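Local coordinates for protein glutathione S-transferase (PDB 5ZFG) that probably transfers glutathione to electrophilic compounds, as a glutathione S-transferase of the silkworm that metabolises the insecticide diazinon, at residues E60-S65 with L71-D76. Numbering follows the deposited sequence.
Sequences EGFYLS and LQYICD
Residues 60-65 and 71-76 have their closest CA atoms at Leu64 and Tyr73, 8.8 Å apart, and side chains fill the distance between the strand and the helix. Tyr73 reaches from the helix to meet both Phe62 and Leu64. The Tyr73 ring reaches the strand because chi1 (167°) sets CG anti to the backbone N. Phe62 turns an edge to one face of this ring in a T-shaped stack. The centroids are 5.2 Å apart and the planes are inclined at 66°. Phe62 CE2 sits off-centre over that face, 3.8 Å from Tyr73 CE1. Phe62 CD2 lies nearer the phenol end, 3.7 Å from Tyr73 OH. Leu64 uses one methyl branch at the root of the tyrosine, with CD2 3.5 Å from Tyr73 CB. The same methyl approaches the ring obliquely at Tyr73 CG. This is the thioredoxin-like N-terminal domain of a glutathione S-transferase. Strand 62-65 is an outer strand of its four-stranded mixed sheet, and helix 67-78 follows it directly in the chain. The Tyr73 hydroxyl is hydrogen-bonded to Asp59 OD2, which anchors the far end of the ring. Replacing Tyr73 by an alanine would probably leave the Phe62 edge without its stacking face and Asp59 OD2 without this hydroxyl partner. In the dimer, Lys90 and Ala93 of the second subunit pack on Phe62 and Tyr73, respectively.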
ATOM      1  N   GLU B  60      21.964  -4.750   6.413  1.00 25.80           N
ATOM      2  CA  GLU B  60      23.177  -5.411   5.933  1.00 27.42           C
ATOM      3  C   GLU B  60      23.319  -5.266   4.418  1.00 20.78           C
ATOM      4  O   GLU B  60      23.749  -6.182   3.721  1.00 24.26           O
ATOM      5  CB  GLU B  60      23.179  -6.885   6.358  1.00 28.54           C
ATOM      6  CG  GLU B  60      24.511  -7.604   6.258  1.00 39.04           C
ATOM      7  CD  GLU B  60      24.482  -8.979   6.908  1.00 50.81           C
ATOM      8  OE1 GLU B  60      25.570  -9.552   7.136  1.00 58.29           O
ATOM      9  OE2 GLU B  60      23.374  -9.488   7.189  1.00 47.87           O
ATOM     10  N   GLY B  61      22.933  -4.100   3.892  1.00 17.20           N
ATOM     11  CA  GLY B  61      23.029  -3.833   2.471  1.00 18.81           C
ATOM     12  C   GLY B  61      21.765  -4.112   1.680  1.00 18.02           C
ATOM     13  O   GLY B  61      21.718  -3.814   0.480  1.00 19.21           O
ATOM     14  N   PHE B  62      20.745  -4.680   2.310  1.00 18.97           N
ATOM     15  CA  PHE B  62      19.422  -4.784   1.706  1.00 16.81           C
ATOM     16  C   PHE B  62      18.691  -3.476   1.984  1.00 14.14           C
ATOM     17  O   PHE B  62      18.361  -3.187   3.138  1.00 11.83           O
ATOM     18  CB  PHE B  62      18.663  -5.971   2.286  1.00 17.17           C
ATOM     19  CG  PHE B  62      17.245  -6.091   1.792  1.00 12.85           C
ATOM     20  CD1 PHE B  62      16.968  -6.068   0.437  1.00 18.88           C
ATOM     21  CD2 PHE B  62      16.197  -6.257   2.684  1.00 11.47           C
ATOM     22  CE1 PHE B  62      15.662  -6.190  -0.019  1.00 18.54           C
ATOM     23  CE2 PHE B  62      14.893  -6.389   2.232  1.00 16.39           C
ATOM     24  CZ  PHE B  62      14.633  -6.361   0.881  1.00 13.39           C
ATOM     25  N   TYR B  63      18.454  -2.688   0.936  1.00 12.63           N
ATOM     26  CA  TYR B  63      17.781  -1.392   1.040  1.00 13.65           C
ATOM     27  C   TYR B  63      16.297  -1.562   0.743  1.00 14.72           C
ATOM     28  O   TYR B  63      15.922  -1.975  -0.358  1.00 15.56           O
ATOM     29  CB  TYR B  63      18.381  -0.372   0.073  1.00 13.27           C
ATOM     30  CG  TYR B  63      19.877  -0.166   0.235  1.00 18.00           C
ATOM     31  CD1 TYR B  63      20.458  -0.130   1.499  1.00 16.60           C
ATOM     32  CD2 TYR B  63      20.702  -0.022  -0.873  1.00 19.71           C
ATOM     33  CE1 TYR B  63      21.828   0.057   1.656  1.00 20.89           C
ATOM     34  CE2 TYR B  63      22.073   0.167  -0.726  1.00 21.26           C
ATOM     35  CZ  TYR B  63      22.626   0.204   0.543  1.00 24.73           C
ATOM     36  OH  TYR B  63      23.986   0.394   0.706  1.00 31.65           O
ATOM     37  N   LEU B  64      15.452  -1.207   1.705  1.00 13.46           N
ATOM     38  CA  LEU B  64      14.012  -1.385   1.551  1.00  8.90           C
ATOM     39  C   LEU B  64      13.314  -0.090   1.938  1.00  9.32           C
ATOM     40  O   LEU B  64      13.390   0.327   3.096  1.00  7.59           O
ATOM     41  CB  LEU B  64      13.531  -2.557   2.414  1.00  4.31           C
ATOM     42  CG  LEU B  64      12.028  -2.839   2.404  1.00  6.22           C
ATOM     43  CD1 LEU B  64      11.613  -3.294   1.011  1.00  9.52           C
ATOM     44  CD2 LEU B  64      11.668  -3.880   3.463  1.00  6.81           C
ATOM     45  N   SER B  65      12.631   0.538   0.979  1.00  6.33           N
ATOM     46  CA  SER B  65      11.773   1.684   1.255  1.00  7.06           C
ATOM     47  C   SER B  65      10.315   1.221   1.327  1.00  5.77           C
ATOM     48  O   SER B  65      10.035   0.016   1.293  1.00  5.67           O
ATOM     49  CB  SER B  65      11.967   2.776   0.197  1.00  9.03           C
ATOM     50  OG  SER B  65      11.401   2.402  -1.054  1.00  9.26           O
ATOM     51  N   LEU B  71       7.498  -2.449   7.571  1.00  4.50           N
ATOM     52  CA  LEU B  71       6.798  -3.052   8.705  1.00  5.21           C
ATOM     53  C   LEU B  71       6.602  -4.554   8.501  1.00  5.76           C
ATOM     54  O   LEU B  71       6.849  -5.366   9.410  1.00  5.00           O
ATOM     55  CB  LEU B  71       5.444  -2.370   8.919  1.00  5.16           C
ATOM     56  CG  LEU B  71       5.448  -0.911   9.407  1.00  3.30           C
ATOM     57  CD1 LEU B  71       4.053  -0.328   9.406  1.00  5.68           C
ATOM     58  CD2 LEU B  71       6.052  -0.858  10.806  1.00  8.31           C
ATOM     59  N   GLN B  72       6.155  -4.942   7.313  1.00  3.99           N
ATOM     60  CA  GLN B  72       5.940  -6.363   7.029  1.00  5.35           C
ATOM     61  C   GLN B  72       7.249  -7.150   7.078  1.00  6.64           C
ATOM     62  O   GLN B  72       7.294  -8.275   7.602  1.00  6.56           O
ATOM     63  CB  GLN B  72       5.250  -6.495   5.669  1.00  4.31           C
ATOM     64  CG  GLN B  72       3.825  -5.913   5.710  1.00  5.66           C
ATOM     65  CD  GLN B  72       3.261  -5.567   4.344  1.00 13.32           C
ATOM     66  OE1 GLN B  72       3.997  -5.202   3.433  1.00  6.34           O
ATOM     67  NE2 GLN B  72       1.933  -5.668   4.207  1.00 11.72           N
ATOM     68  N   TYR B  73       8.331  -6.551   6.580  1.00  4.69           N
ATOM     69  CA  TYR B  73       9.609  -7.253   6.493  1.00  6.88           C
ATOM     70  C   TYR B  73      10.215  -7.476   7.872  1.00  7.31           C
ATOM     71  O   TYR B  73      10.707  -8.568   8.165  1.00  6.83           O
ATOM     72  CB  TYR B  73      10.567  -6.462   5.611  1.00  5.22           C
ATOM     73  CG  TYR B  73      12.020  -6.919   5.687  1.00  7.13           C
ATOM     74  CD1 TYR B  73      12.408  -8.123   5.124  1.00 10.00           C
ATOM     75  CD2 TYR B  73      12.975  -6.145   6.323  1.00 11.38           C
ATOM     76  CE1 TYR B  73      13.724  -8.548   5.184  1.00 10.47           C
ATOM     77  CE2 TYR B  73      14.302  -6.565   6.401  1.00 10.47           C
ATOM     78  CZ  TYR B  73      14.661  -7.768   5.822  1.00 10.55           C
ATOM     79  OH  TYR B  73      15.973  -8.195   5.867  1.00 16.66           O
ATOM     80  N   ILE B  74      10.167  -6.458   8.733  1.00  6.59           N
ATOM     81  CA  ILE B  74      10.730  -6.601  10.074  1.00  7.41           C
ATOM     82  C   ILE B  74      10.058  -7.755  10.816  1.00 11.53           C
ATOM     83  O   ILE B  74      10.723  -8.556  11.495  1.00  8.80           O
ATOM     84  CB  ILE B  74      10.605  -5.266  10.837  1.00  7.24           C
ATOM     85  CG1 ILE B  74      11.570  -4.235  10.257  1.00 10.23           C
ATOM     86  CG2 ILE B  74      10.866  -5.487  12.324  1.00 14.18           C
ATOM     87  CD1 ILE B  74      12.819  -4.805   9.681  1.00 19.99           C
ATOM     88  N   CYS B  75       8.739  -7.898  10.656  1.00  8.11           N
ATOM     89  CA  CYS B  75       8.024  -9.006  11.288  1.00  7.61           C
ATOM     90  C   CYS B  75       8.355 -10.338  10.625  1.00 11.65           C
ATOM     91  O   CYS B  75       8.694 -11.311  11.312  1.00 11.03           O
ATOM     92  CB  CYS B  75       6.517  -8.757  11.254  1.00  7.47           C
ATOM     93  SG  CYS B  75       5.983  -7.307  12.160  1.00  9.34           S
ATOM     94  N   ASP B  76       8.256 -10.403   9.290  1.00  8.48           N
ATOM     95  CA  ASP B  76       8.521 -11.652   8.562  1.00 11.13           C
ATOM     96  C   ASP B  76       9.932 -12.169   8.819  1.00  8.39           C
ATOM     97  O   ASP B  76      10.144 -13.380   8.939  1.00 11.96           O
ATOM     98  CB  ASP B  76       8.345 -11.455   7.050  1.00  9.78           C
ATOM     99  CG  ASP B  76       6.895 -11.217   6.635  1.00  9.06           C
ATOM    100  OD1 ASP B  76       5.976 -11.515   7.424  1.00 10.80           O
ATOM    101  OD2 ASP B  76       6.694 -10.737   5.491  1.00  9.51           O
TER